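PDB 3TWO: mannitol dehydrogenase from Helicobacter pylori, which binds zinc and NADP(H) and, as a cinnamyl-alcohol dehydrogenase of the zinc-dependent alcohol dehydrogenase family, probably interconverts cinnamyl alcohols and their aldehydes. Local coordinates for residues 49-52 against 57-60; 193-198 against 300-305; 247-252 against 277-282. All blocks are in the same frame, centred on the assembly; numbering follows the deposited sequence.

Contact 1 of 3, residues 49-52 against 57-60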
ATOM      1  N   ALA B  49      17.243 -16.789  13.677  1.00 26.28           N
ATOM      2  CA  ALA B  49      18.251 -17.275  14.657  1.00 26.29           C
ATOM      3  C   ALA B  49      18.340 -16.371  15.871  1.00 27.99           C
ATOM      4  O   ALA B  49      18.531 -16.850  17.022  1.00 28.05           O
ATOM      5  CB  ALA B  49      19.629 -17.408  14.015  1.00 26.52           C
ATOM      6  N   TYR B  50      18.185 -15.056  15.631  1.00 27.43           N
ATOM      7  CA  TYR B  50      18.351 -14.121  16.694  1.00 28.20           C
ATOM      8  C   TYR B  50      17.049 -13.672  17.290  1.00 28.81           C
ATOM      9  O   TYR B  50      17.054 -12.762  18.063  1.00 27.94           O
ATOM     10  CB  TYR B  50      19.130 -12.923  16.167  1.00 28.77           C
ATOM     11  CG  TYR B  50      20.565 -13.267  15.853  1.00 28.94           C
ATOM     12  CD1 TYR B  50      21.386 -12.370  15.156  1.00 30.50           C
ATOM     13  CD2 TYR B  50      21.111 -14.508  16.268  1.00 31.23           C
ATOM     14  CE1 TYR B  50      22.732 -12.702  14.858  1.00 34.04           C
ATOM     15  CE2 TYR B  50      22.475 -14.845  15.996  1.00 33.06           C
ATOM     16  CZ  TYR B  50      23.252 -13.950  15.294  1.00 34.66           C
ATOM     17  OH  TYR B  50      24.550 -14.292  15.046  1.00 38.17           O
ATOM     18  N   SER B  51      15.921 -14.265  16.890  1.00 28.30           N
ATOM     19  CA  SER B  51      14.637 -13.820  17.454  1.00 30.35           C
ATOM     20  C   SER B  51      14.329 -12.333  17.190  1.00 29.98           C
ATOM     21  O   SER B  51      13.873 -11.628  18.076  1.00 30.54           O
ATOM     22  CB  SER B  51      14.587 -14.120  18.982  1.00 30.76           C
ATOM     23  OG  SER B  51      14.641 -15.551  19.147  1.00 32.66           O
ATOM     24  N   GLU B  52      14.552 -11.867  15.969  1.00 29.61           N
ATOM     25  CA  GLU B  52      14.387 -10.430  15.669  1.00 29.61           C
ATOM     26  C   GLU B  52      12.964 -10.128  15.285  1.00 28.91           C
ATOM     27  O   GLU B  52      12.544  -8.964  15.277  1.00 28.88           O
ATOM     28  CB  GLU B  52      15.393  -9.983  14.570  1.00 28.83           C
ATOM     29  CG  GLU B  52      16.810  -9.852  15.186  1.00 32.43           C
ATOM     30  CD  GLU B  52      17.951  -9.539  14.179  1.00 34.66           C
ATOM     31  OE1 GLU B  52      17.758  -9.524  12.937  1.00 33.71           O
ATOM     32  OE2 GLU B  52      19.079  -9.321  14.661  1.00 36.66           O
ATOM     33  N   ILE B  57      12.072 -20.864  17.978  1.00 31.47           N
ATOM     34  CA  ILE B  57      12.058 -22.251  18.468  1.00 30.67           C
ATOM     35  C   ILE B  57      13.508 -22.770  18.413  1.00 30.36           C
ATOM     36  O   ILE B  57      14.068 -22.902  17.308  1.00 29.85           O
ATOM     37  CB  ILE B  57      11.054 -23.135  17.618  1.00 29.76           C
ATOM     38  CG1 ILE B  57       9.616 -22.582  17.710  1.00 30.91           C
ATOM     39  CG2 ILE B  57      11.092 -24.646  18.099  1.00 27.96           C
ATOM     40  CD1 ILE B  57       8.742 -22.852  16.418  1.00 29.72           C
ATOM     41  N   TYR B  58      14.070 -23.099  19.584  1.00 30.15           N
ATOM     42  CA  TYR B  58      15.460 -23.545  19.788  1.00 30.96           C
ATOM     43  C   TYR B  58      15.485 -24.949  20.365  1.00 31.04           C
ATOM     44  O   TYR B  58      14.627 -25.258  21.163  1.00 29.69           O
ATOM     45  CB  TYR B  58      16.191 -22.613  20.793  1.00 30.91           C
ATOM     46  CG  TYR B  58      16.295 -21.197  20.270  1.00 32.00           C
ATOM     47  CD1 TYR B  58      15.450 -20.174  20.758  1.00 29.67           C
ATOM     48  CD2 TYR B  58      17.231 -20.888  19.262  1.00 29.09           C
ATOM     49  CE1 TYR B  58      15.554 -18.873  20.243  1.00 29.53           C
ATOM     50  CE2 TYR B  58      17.331 -19.608  18.752  1.00 30.53           C
ATOM     51  CZ  TYR B  58      16.474 -18.613  19.229  1.00 29.87           C
ATOM     52  OH  TYR B  58      16.616 -17.356  18.692  1.00 30.40           O
ATOM     53  N   PRO B  59      16.462 -25.809  19.973  1.00 30.60           N
ATOM     54  CA  PRO B  59      17.533 -25.583  19.016  1.00 30.48           C
ATOM     55  C   PRO B  59      17.057 -25.397  17.569  1.00 29.79           C
ATOM     56  O   PRO B  59      16.145 -26.141  17.062  1.00 32.31           O
ATOM     57  CB  PRO B  59      18.410 -26.835  19.122  1.00 30.57           C
ATOM     58  CG  PRO B  59      17.514 -27.932  19.602  1.00 32.50           C
ATOM     59  CD  PRO B  59      16.445 -27.210  20.484  1.00 31.46           C
ATOM     60  N   MET B  60      17.655 -24.431  16.902  1.00 26.78           N
ATOM     61  CA  MET B  60      17.167 -24.047  15.573  1.00 25.95           C
ATOM     62  C   MET B  60      18.201 -24.354  14.514  1.00 26.04           C
ATOM     63  O   MET B  60      19.394 -24.093  14.697  1.00 26.20           O
ATOM     64  CB  MET B  60      16.866 -22.567  15.521  1.00 24.53           C
ATOM     65  CG  MET B  60      16.322 -22.053  14.167  1.00 25.97           C
ATOM     66  SD  MET B  60      15.993 -20.252  14.102  1.00 27.27           S
ATOM     67  CE  MET B  60      14.885 -20.036  15.501  1.00 27.45           C
TER
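The ring of Tyr-58 meets residues 49-52 at its edge: the carbonyl oxygen of Ala-49 and the hydroxyl of Ser-51 both lie near the ring plane, at the phenol end. Two short hydrogen bonds grip the phenol oxygen there. Tyr-58 OH donates to Ala-49 O at 2.6 Å, and Ser-51 OG donates to Tyr-58 OH at 2.7 Å, so the phenol oxygen is donor to the main chain and acceptor from the serine. The first bond reaches its acceptor from above the carbonyl plane, 56° out of it, with a C=O...O angle of 123°. Ser-51 OG is itself bonded to Gly-56 N, just ahead of the second segment. Beside the phenol, Met-60 reaches across with CG anti to its backbone N (chi1 -179°); the chain stays extended through chi2, bringing SD to 3.7 Å from Ala-49 N and 3.8 Å from Ala-49 CA. The sulfur thus packs against the last turn of helix 43-49, while the phenol holds the carbonyl at its end. A cis peptide bond joins Tyr-58 to Pro-59. Ser-51, with positive phi, is the C-prime residue of a Schellman motif, with Glu-52 N bonded to His-47 O and Ser-51 N to Ser-48 O. The arrangement is a Schellman-capped helix C-terminus tied to its following loop, within the GroES-like domain.

Contact 2 of 3, residues 193-198 against 300-305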
ATOM      1  N   VAL B 193      18.044  -7.084  -9.249  1.00 24.11           N
ATOM      2  CA  VAL B 193      18.817  -6.430 -10.308  1.00 24.32           C
ATOM      3  C   VAL B 193      18.976  -7.289 -11.590  1.00 26.24           C
ATOM      4  O   VAL B 193      18.684  -6.831 -12.685  1.00 24.67           O
ATOM      5  CB  VAL B 193      20.199  -5.936  -9.798  1.00 24.17           C
ATOM      6  CG1 VAL B 193      21.108  -5.527 -11.039  1.00 24.61           C
ATOM      7  CG2 VAL B 193      20.046  -4.733  -8.876  1.00 21.35           C
ATOM      8  N   LYS B 194      19.426  -8.539 -11.446  1.00 26.90           N
ATOM      9  CA  LYS B 194      19.611  -9.401 -12.593  1.00 28.61           C
ATOM     10  C   LYS B 194      18.324  -9.685 -13.351  1.00 28.56           C
ATOM     11  O   LYS B 194      18.307  -9.597 -14.574  1.00 29.07           O
ATOM     12  CB  LYS B 194      20.296 -10.713 -12.211  1.00 28.65           C
ATOM     13  CG  LYS B 194      21.747 -10.473 -11.765  1.00 31.28           C
ATOM     14  CD  LYS B 194      22.197 -11.549 -10.771  1.00 32.64           C
ATOM     15  CE  LYS B 194      23.704 -11.607 -10.638  1.00 32.35           C
ATOM     16  NZ  LYS B 194      24.236 -12.586 -11.600  1.00 33.83           N
ATOM     17  N   TYR B 195      17.262 -10.020 -12.631  1.00 27.04           N
ATOM     18  CA  TYR B 195      15.996 -10.297 -13.283  1.00 26.77           C
ATOM     19  C   TYR B 195      15.503  -9.032 -13.983  1.00 25.87           C
ATOM     20  O   TYR B 195      15.092  -9.103 -15.117  1.00 26.87           O
ATOM     21  CB  TYR B 195      14.916 -10.812 -12.274  1.00 24.39           C
ATOM     22  CG  TYR B 195      15.190 -12.224 -11.760  1.00 26.15           C
ATOM     23  CD1 TYR B 195      15.076 -12.544 -10.383  1.00 26.07           C
ATOM     24  CD2 TYR B 195      15.543 -13.239 -12.646  1.00 27.84           C
ATOM     25  CE1 TYR B 195      15.354 -13.813  -9.911  1.00 23.50           C
ATOM     26  CE2 TYR B 195      15.775 -14.522 -12.206  1.00 27.33           C
ATOM     27  CZ  TYR B 195      15.697 -14.803 -10.829  1.00 27.40           C
ATOM     28  OH  TYR B 195      15.983 -16.097 -10.421  1.00 23.95           O
ATOM     29  N   ALA B 196      15.508  -7.889 -13.294  1.00 25.44           N
ATOM     30  CA  ALA B 196      14.954  -6.649 -13.943  1.00 26.38           C
ATOM     31  C   ALA B 196      15.723  -6.269 -15.171  1.00 27.18           C
ATOM     32  O   ALA B 196      15.120  -5.929 -16.169  1.00 28.48           O
ATOM     33  CB  ALA B 196      14.851  -5.470 -12.972  1.00 25.41           C
ATOM     34  N   VAL B 197      17.049  -6.385 -15.129  1.00 26.29           N
ATOM     35  CA  VAL B 197      17.846  -6.141 -16.330  1.00 26.67           C
ATOM     36  C   VAL B 197      17.495  -7.160 -17.436  1.00 28.61           C
ATOM     37  O   VAL B 197      17.282  -6.758 -18.576  1.00 29.18           O
ATOM     38  CB  VAL B 197      19.378  -6.243 -16.084  1.00 25.66           C
ATOM     39  CG1 VAL B 197      20.204  -6.095 -17.476  1.00 27.86           C
ATOM     40  CG2 VAL B 197      19.824  -5.230 -15.096  1.00 25.30           C
ATOM     41  N   ALA B 198      17.426  -8.454 -17.119  1.00 28.78           N
ATOM     42  CA  ALA B 198      17.048  -9.466 -18.124  1.00 30.54           C
ATOM     43  C   ALA B 198      15.634  -9.198 -18.684  1.00 32.01           C
ATOM     44  O   ALA B 198      15.334  -9.592 -19.795  1.00 33.74           O
ATOM     45  CB  ALA B 198      17.099 -10.857 -17.499  1.00 28.57           C
ATOM     46  N   GLN B 300       9.183 -23.297  -9.456  1.00 27.42           N
ATOM     47  CA  GLN B 300       9.634 -24.131 -10.572  1.00 28.71           C
ATOM     48  C   GLN B 300       9.807 -23.279 -11.845  1.00 29.74           C
ATOM     49  O   GLN B 300      10.831 -23.388 -12.532  1.00 31.03           O
ATOM     50  CB  GLN B 300       8.673 -25.294 -10.853  1.00 28.25           C
ATOM     51  CG  GLN B 300       9.200 -26.278 -11.935  1.00 28.62           C
ATOM     52  CD  GLN B 300      10.428 -27.032 -11.449  1.00 29.24           C
ATOM     53  OE1 GLN B 300      10.338 -27.747 -10.450  1.00 28.81           O
ATOM     54  NE2 GLN B 300      11.629 -26.814 -12.111  1.00 26.57           N
ATOM     55  N   GLU B 301       8.822 -22.449 -12.164  1.00 28.84           N
ATOM     56  CA  GLU B 301       8.946 -21.606 -13.327  1.00 29.75           C
ATOM     57  C   GLU B 301      10.218 -20.743 -13.223  1.00 28.54           C
ATOM     58  O   GLU B 301      10.960 -20.579 -14.190  1.00 28.31           O
ATOM     59  CB  GLU B 301       7.711 -20.698 -13.408  1.00 30.66           C
ATOM     60  CG  GLU B 301       7.777 -19.637 -14.531  1.00 32.17           C
ATOM     61  CD  GLU B 301       6.695 -18.535 -14.343  1.00 32.72           C
ATOM     62  OE1 GLU B 301       7.039 -17.326 -14.425  1.00 30.60           O
ATOM     63  OE2 GLU B 301       5.526 -18.896 -14.068  1.00 32.23           O
ATOM     64  N   MET B 302      10.471 -20.200 -12.049  1.00 28.02           N
ATOM     65  CA  MET B 302      11.630 -19.272 -11.852  1.00 28.26           C
ATOM     66  C   MET B 302      12.970 -20.016 -11.992  1.00 28.60           C
ATOM     67  O   MET B 302      13.910 -19.554 -12.690  1.00 28.39           O
ATOM     68  CB  MET B 302      11.516 -18.524 -10.495  1.00 26.77           C
ATOM     69  CG  MET B 302      12.764 -17.740 -10.002  1.00 28.65           C
ATOM     70  SD  MET B 302      14.017 -18.855  -9.264  1.00 29.69           S
ATOM     71  CE  MET B 302      15.483 -17.997  -9.521  1.00 39.55           C
ATOM     72  N   VAL B 303      13.072 -21.170 -11.357  1.00 27.21           N
ATOM     73  CA  VAL B 303      14.309 -21.951 -11.521  1.00 28.31           C
ATOM     74  C   VAL B 303      14.547 -22.319 -12.981  1.00 28.16           C
ATOM     75  O   VAL B 303      15.668 -22.176 -13.485  1.00 27.39           O
ATOM     76  CB  VAL B 303      14.344 -23.215 -10.566  1.00 28.97           C
ATOM     77  CG1 VAL B 303      15.485 -24.205 -10.968  1.00 27.61           C
ATOM     78  CG2 VAL B 303      14.495 -22.732  -9.068  1.00 26.52           C
ATOM     79  N   ASP B 304      13.486 -22.747 -13.678  1.00 28.91           N
ATOM     80  CA  ASP B 304      13.618 -23.114 -15.106  1.00 29.98           C
ATOM     81  C   ASP B 304      14.127 -21.915 -15.914  1.00 30.40           C
ATOM     82  O   ASP B 304      15.005 -22.077 -16.787  1.00 30.51           O
ATOM     83  CB  ASP B 304      12.258 -23.594 -15.705  1.00 30.62           C
ATOM     84  CG  ASP B 304      11.783 -24.933 -15.113  1.00 32.83           C
ATOM     85  OD1 ASP B 304      12.562 -25.653 -14.444  1.00 32.85           O
ATOM     86  OD2 ASP B 304      10.603 -25.249 -15.267  1.00 35.94           O
ATOM     87  N   PHE B 305      13.541 -20.729 -15.644  1.00 29.43           N
ATOM     88  CA  PHE B 305      13.863 -19.511 -16.359  1.00 29.72           C
ATOM     89  C   PHE B 305      15.343 -19.178 -16.115  1.00 29.75           C
ATOM     90  O   PHE B 305      16.078 -18.866 -17.046  1.00 29.16           O
ATOM     91  CB  PHE B 305      12.977 -18.356 -15.811  1.00 29.39           C
ATOM     92  CG  PHE B 305      13.266 -17.002 -16.425  1.00 30.65           C
ATOM     93  CD1 PHE B 305      12.804 -16.670 -17.696  1.00 35.33           C
ATOM     94  CD2 PHE B 305      13.954 -16.027 -15.708  1.00 33.51           C
ATOM     95  CE1 PHE B 305      13.054 -15.374 -18.270  1.00 35.68           C
ATOM     96  CE2 PHE B 305      14.186 -14.732 -16.250  1.00 30.82           C
ATOM     97  CZ  PHE B 305      13.741 -14.419 -17.539  1.00 33.93           C
TER
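Tyr-195, from helix 187-198, reaches across to helix 296-308 and meets Met-302 and Phe-305 there. Its side chain crosses that of Met-302 at about a right angle. The methionine methyl is modelled at the phenol end of the ring, with Met-302 CE 3.5 Å from Tyr-195 CZ, but so close to the phenol oxygen that its exact placing is doubtful. Farther back along the ring, Tyr-195 CD2 lies 4.1 Å from Phe-305 CE2, the tyrosine carbon coming to the phenylalanine edge as the two side chains slide past each other in opposite directions. Phe-305 holds CG anti to its backbone N (chi1 177°), which sends its ring out toward the partner helix.

In the next shell, Tyr-195 OH is hydrogen-bonded to Ser-306 OG, which also bonds Met-302 O, tying the phenol to the second helix. Tyr-166 of helix 158-171 meets the Tyr-195 ring edge-to-face and touches Met-302. Within helix 296-308, Gln-300 NE2 bonds Asp-304 OD1 at 2.8 Å, one turn on; Gln-300 OE1 takes Ser-145 N. Helix 187-198 follows strand 179-183 and the glycine-rich GxGxxG turn whose backbone amides meet the NADPH, so the contact packs helix 296-308 against the first helix of the Rossmann-type coenzyme domain.

No hydrogen bond joins the two segments themselves, so the match between them rests on apolar surfaces, while the buried phenol of Tyr-195 finds its polar partner in Ser-306.

Contact 3 of 3, residues 247-252 against 277-282; sequences DLKDYL and VFDFIH
Asp-279, Leu-252 and Lys-249 have the most surface buried where helices 248-252 and 277-282 run side by side, their axes 11.1 Å apart and inclined by only 17°. Lys-249 lays its aliphatic part across the carboxylate of Asp-279 at about a right angle, CD coming to 3.4 Å from OD1. Its chain then bends at chi3 and chi4 (-52° and -74°), turning the ammonium back to its own helix start. There NZ forms a salt bridge with Asp-247, 3.1 Å from OD2. Asp-247 is the N-cap, and OD2 also accepts Lys-249 N at 2.8 Å, from the opposite face of the carboxylate. A water accepts from Lys-249 NZ (2.9 Å) and donates to Asp-279 OD2 (2.6 Å), which also takes Ser-276 N. One turn on from Lys-249, Leu-252 CD2 loosely meets both Asp-279 O, at 4.4 Å, and the Phe-280 ring. Leu-252 and Phe-280 both touch edge strand 287-290 of the Rossmann-type parallel sheet, and Phe-280 packs on Phe-280 of the second subunit. With Lys-249 NZ still 4.5 Å from Asp-279 OD1, the cross-helix charge attraction is probably modest, and the hydrogen-bonded link runs through the water.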
ATOM      1  N   ASP B 247      12.800   4.587   6.414  1.00 26.25           N
ATOM      2  CA  ASP B 247      11.537   5.275   6.340  1.00 26.93           C
ATOM      3  C   ASP B 247      10.931   4.912   4.982  1.00 26.29           C
ATOM      4  O   ASP B 247      11.474   5.286   3.945  1.00 25.13           O
ATOM      5  CB  ASP B 247      11.769   6.795   6.515  1.00 27.80           C
ATOM      6  CG  ASP B 247      10.491   7.609   6.341  1.00 28.89           C
ATOM      7  OD1 ASP B 247      10.526   8.836   6.538  1.00 32.25           O
ATOM      8  OD2 ASP B 247       9.434   7.040   6.025  1.00 28.35           O
ATOM      9  N   LEU B 248       9.831   4.149   4.988  1.00 24.56           N
ATOM     10  CA  LEU B 248       9.167   3.823   3.735  1.00 24.71           C
ATOM     11  C   LEU B 248       8.866   5.107   2.886  1.00 25.15           C
ATOM     12  O   LEU B 248       8.841   5.019   1.668  1.00 25.15           O
ATOM     13  CB  LEU B 248       7.840   3.012   3.985  1.00 23.64           C
ATOM     14  CG  LEU B 248       8.012   1.573   4.392  1.00 23.96           C
ATOM     15  CD1 LEU B 248       6.739   1.003   5.098  1.00 23.80           C
ATOM     16  CD2 LEU B 248       8.477   0.698   3.195  1.00 20.08           C
ATOM     17  N   LYS B 249       8.580   6.265   3.511  1.00 24.64           N
ATOM     18  CA  LYS B 249       8.233   7.449   2.707  1.00 25.70           C
ATOM     19  C   LYS B 249       9.314   7.873   1.746  1.00 24.80           C
ATOM     20  O   LYS B 249       9.007   8.375   0.683  1.00 23.70           O
ATOM     21  CB  LYS B 249       7.814   8.688   3.540  1.00 25.30           C
ATOM     22  CG  LYS B 249       6.516   8.440   4.329  1.00 27.17           C
ATOM     23  CD  LYS B 249       6.159   9.638   5.276  1.00 28.27           C
ATOM     24  CE  LYS B 249       7.297  10.075   6.195  1.00 27.75           C
ATOM     25  NZ  LYS B 249       7.493   9.046   7.314  1.00 28.16           N
ATOM     26  N   ASP B 250      10.577   7.663   2.126  1.00 25.85           N
ATOM     27  CA  ASP B 250      11.721   8.076   1.306  1.00 26.93           C
ATOM     28  C   ASP B 250      11.700   7.366  -0.033  1.00 26.25           C
ATOM     29  O   ASP B 250      12.208   7.918  -0.987  1.00 27.36           O
ATOM     30  CB  ASP B 250      13.028   7.717   2.016  1.00 27.53           C
ATOM     31  CG  ASP B 250      13.307   8.617   3.163  1.00 27.92           C
ATOM     32  OD1 ASP B 250      12.845   9.773   3.172  1.00 30.19           O
ATOM     33  OD2 ASP B 250      14.013   8.163   4.052  1.00 30.65           O
ATOM     34  N   TYR B 251      11.180   6.136  -0.059  1.00 25.95           N
ATOM     35  CA  TYR B 251      10.971   5.351  -1.316  1.00 26.18           C
ATOM     36  C   TYR B 251       9.647   5.601  -1.991  1.00 26.62           C
ATOM     37  O   TYR B 251       9.617   5.725  -3.210  1.00 26.04           O
ATOM     38  CB  TYR B 251      11.186   3.848  -1.126  1.00 24.36           C
ATOM     39  CG  TYR B 251      12.668   3.618  -0.870  1.00 26.43           C
ATOM     40  CD1 TYR B 251      13.177   3.505   0.448  1.00 26.15           C
ATOM     41  CD2 TYR B 251      13.593   3.642  -1.949  1.00 25.02           C
ATOM     42  CE1 TYR B 251      14.586   3.354   0.674  1.00 24.35           C
ATOM     43  CE2 TYR B 251      15.007   3.508  -1.740  1.00 22.34           C
ATOM     44  CZ  TYR B 251      15.477   3.336  -0.448  1.00 26.33           C
ATOM     45  OH  TYR B 251      16.856   3.226  -0.277  1.00 27.77           O
ATOM     46  N   LEU B 252       8.561   5.655  -1.212  1.00 26.90           N
ATOM     47  CA  LEU B 252       7.242   5.832  -1.794  1.00 26.66           C
ATOM     48  C   LEU B 252       7.189   7.146  -2.573  1.00 27.36           C
ATOM     49  O   LEU B 252       6.661   7.200  -3.672  1.00 27.12           O
ATOM     50  CB  LEU B 252       6.132   5.753  -0.709  1.00 26.54           C
ATOM     51  CG  LEU B 252       4.669   5.996  -1.121  1.00 27.12           C
ATOM     52  CD1 LEU B 252       4.184   4.909  -2.122  1.00 24.70           C
ATOM     53  CD2 LEU B 252       3.726   5.995   0.063  1.00 25.40           C
ATOM     54  N   VAL B 277      -2.326   6.134   7.155  1.00 26.43           N
ATOM     55  CA  VAL B 277      -3.258   6.737   6.177  1.00 27.75           C
ATOM     56  C   VAL B 277      -2.810   8.139   5.652  1.00 27.11           C
ATOM     57  O   VAL B 277      -2.950   8.442   4.448  1.00 27.19           O
ATOM     58  CB  VAL B 277      -4.801   6.775   6.680  1.00 28.40           C
ATOM     59  CG1 VAL B 277      -5.270   5.398   6.985  1.00 28.76           C
ATOM     60  CG2 VAL B 277      -5.006   7.660   7.933  1.00 29.80           C
ATOM     61  N   PHE B 278      -2.275   8.973   6.546  1.00 27.19           N
ATOM     62  CA  PHE B 278      -1.789  10.325   6.175  1.00 27.00           C
ATOM     63  C   PHE B 278      -0.641  10.220   5.188  1.00 25.50           C
ATOM     64  O   PHE B 278      -0.613  10.970   4.259  1.00 25.25           O
ATOM     65  CB  PHE B 278      -1.399  11.139   7.434  1.00 26.98           C
ATOM     66  CG  PHE B 278      -2.591  11.600   8.227  1.00 30.19           C
ATOM     67  CD1 PHE B 278      -3.330  10.682   9.029  1.00 30.77           C
ATOM     68  CD2 PHE B 278      -3.021  12.930   8.140  1.00 29.30           C
ATOM     69  CE1 PHE B 278      -4.476  11.116   9.757  1.00 32.63           C
ATOM     70  CE2 PHE B 278      -4.149  13.387   8.852  1.00 31.87           C
ATOM     71  CZ  PHE B 278      -4.898  12.488   9.669  1.00 34.43           C
ATOM     72  N   ASP B 279       0.278   9.267   5.385  1.00 24.53           N
ATOM     73  CA  ASP B 279       1.361   9.058   4.449  1.00 24.38           C
ATOM     74  C   ASP B 279       0.863   8.646   3.081  1.00 25.08           C
ATOM     75  O   ASP B 279       1.373   9.186   2.078  1.00 23.39           O
ATOM     76  CB  ASP B 279       2.348   7.995   4.922  1.00 25.20           C
ATOM     77  CG  ASP B 279       2.925   8.298   6.314  1.00 27.50           C
ATOM     78  OD1 ASP B 279       3.090   9.480   6.639  1.00 28.65           O
ATOM     79  OD2 ASP B 279       3.219   7.357   7.080  1.00 27.97           O
ATOM     80  N   PHE B 280      -0.096   7.700   3.011  1.00 24.74           N
ATOM     81  CA  PHE B 280      -0.612   7.288   1.694  1.00 24.94           C
ATOM     82  C   PHE B 280      -1.297   8.431   0.940  1.00 25.48           C
ATOM     83  O   PHE B 280      -1.069   8.607  -0.248  1.00 25.64           O
ATOM     84  CB  PHE B 280      -1.572   6.120   1.787  1.00 23.18           C
ATOM     85  CG  PHE B 280      -0.887   4.803   1.985  1.00 23.31           C
ATOM     86  CD1 PHE B 280      -0.860   4.183   3.246  1.00 22.96           C
ATOM     87  CD2 PHE B 280      -0.278   4.161   0.926  1.00 22.53           C
ATOM     88  CE1 PHE B 280      -0.221   2.905   3.399  1.00 22.89           C
ATOM     89  CE2 PHE B 280       0.357   2.899   1.100  1.00 24.74           C
ATOM     90  CZ  PHE B 280       0.375   2.290   2.327  1.00 22.02           C
ATOM     91  N   ILE B 281      -2.103   9.214   1.646  1.00 25.31           N
ATOM     92  CA  ILE B 281      -2.868  10.272   1.021  1.00 24.66           C
ATOM     93  C   ILE B 281      -1.941  11.413   0.608  1.00 26.12           C
ATOM     94  O   ILE B 281      -2.115  12.004  -0.482  1.00 25.20           O
ATOM     95  CB  ILE B 281      -4.020  10.718   1.948  1.00 25.83           C
ATOM     96  CG1 ILE B 281      -5.107   9.615   1.892  1.00 24.31           C
ATOM     97  CG2 ILE B 281      -4.608  12.104   1.554  1.00 25.52           C
ATOM     98  CD1 ILE B 281      -6.023   9.582   3.067  1.00 24.75           C
ATOM     99  N   HIS B 282      -0.926  11.693   1.425  1.00 24.62           N
ATOM    100  CA  HIS B 282      -0.020  12.762   1.047  1.00 26.71           C
ATOM    101  C   HIS B 282       0.736  12.366  -0.227  1.00 26.29           C
ATOM    102  O   HIS B 282       0.949  13.213  -1.138  1.00 26.22           O
ATOM    103  CB  HIS B 282       0.950  13.083   2.178  1.00 27.33           C
ATOM    104  CG  HIS B 282       1.994  14.091   1.812  1.00 31.89           C
ATOM    105  ND1 HIS B 282       3.353  13.812   1.862  1.00 37.99           N
ATOM    106  CD2 HIS B 282       1.890  15.377   1.402  1.00 32.57           C
ATOM    107  CE1 HIS B 282       4.036  14.892   1.521  1.00 35.79           C
ATOM    108  NE2 HIS B 282       3.172  15.852   1.234  1.00 36.75           N
TER
HETATM  109  O   HOH W   1       5.510   7.202   8.253  1.00 30.00           O

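Contact 2 is the buried one of the three, whereas contacts 1 and 3 are only partly buried. Contact 1 lies in the GroES-like range and ties a helix end to its own following loop; contacts 2 and 3 both pair helices of the zinc-binding dehydrogenase range, and contact 3 is nested in the chain loop that contact 2 closes. No two of them share an element, and their centres stand about 30 to 32 Å apart. Chemistry follows place: direct hydrogen bonds to a phenol in the loop of contact 1, aromatic and methionine packing in contact 2, and a water-bridged charged pair beside an apolar patch in contact 3, the contact that borders the second subunit.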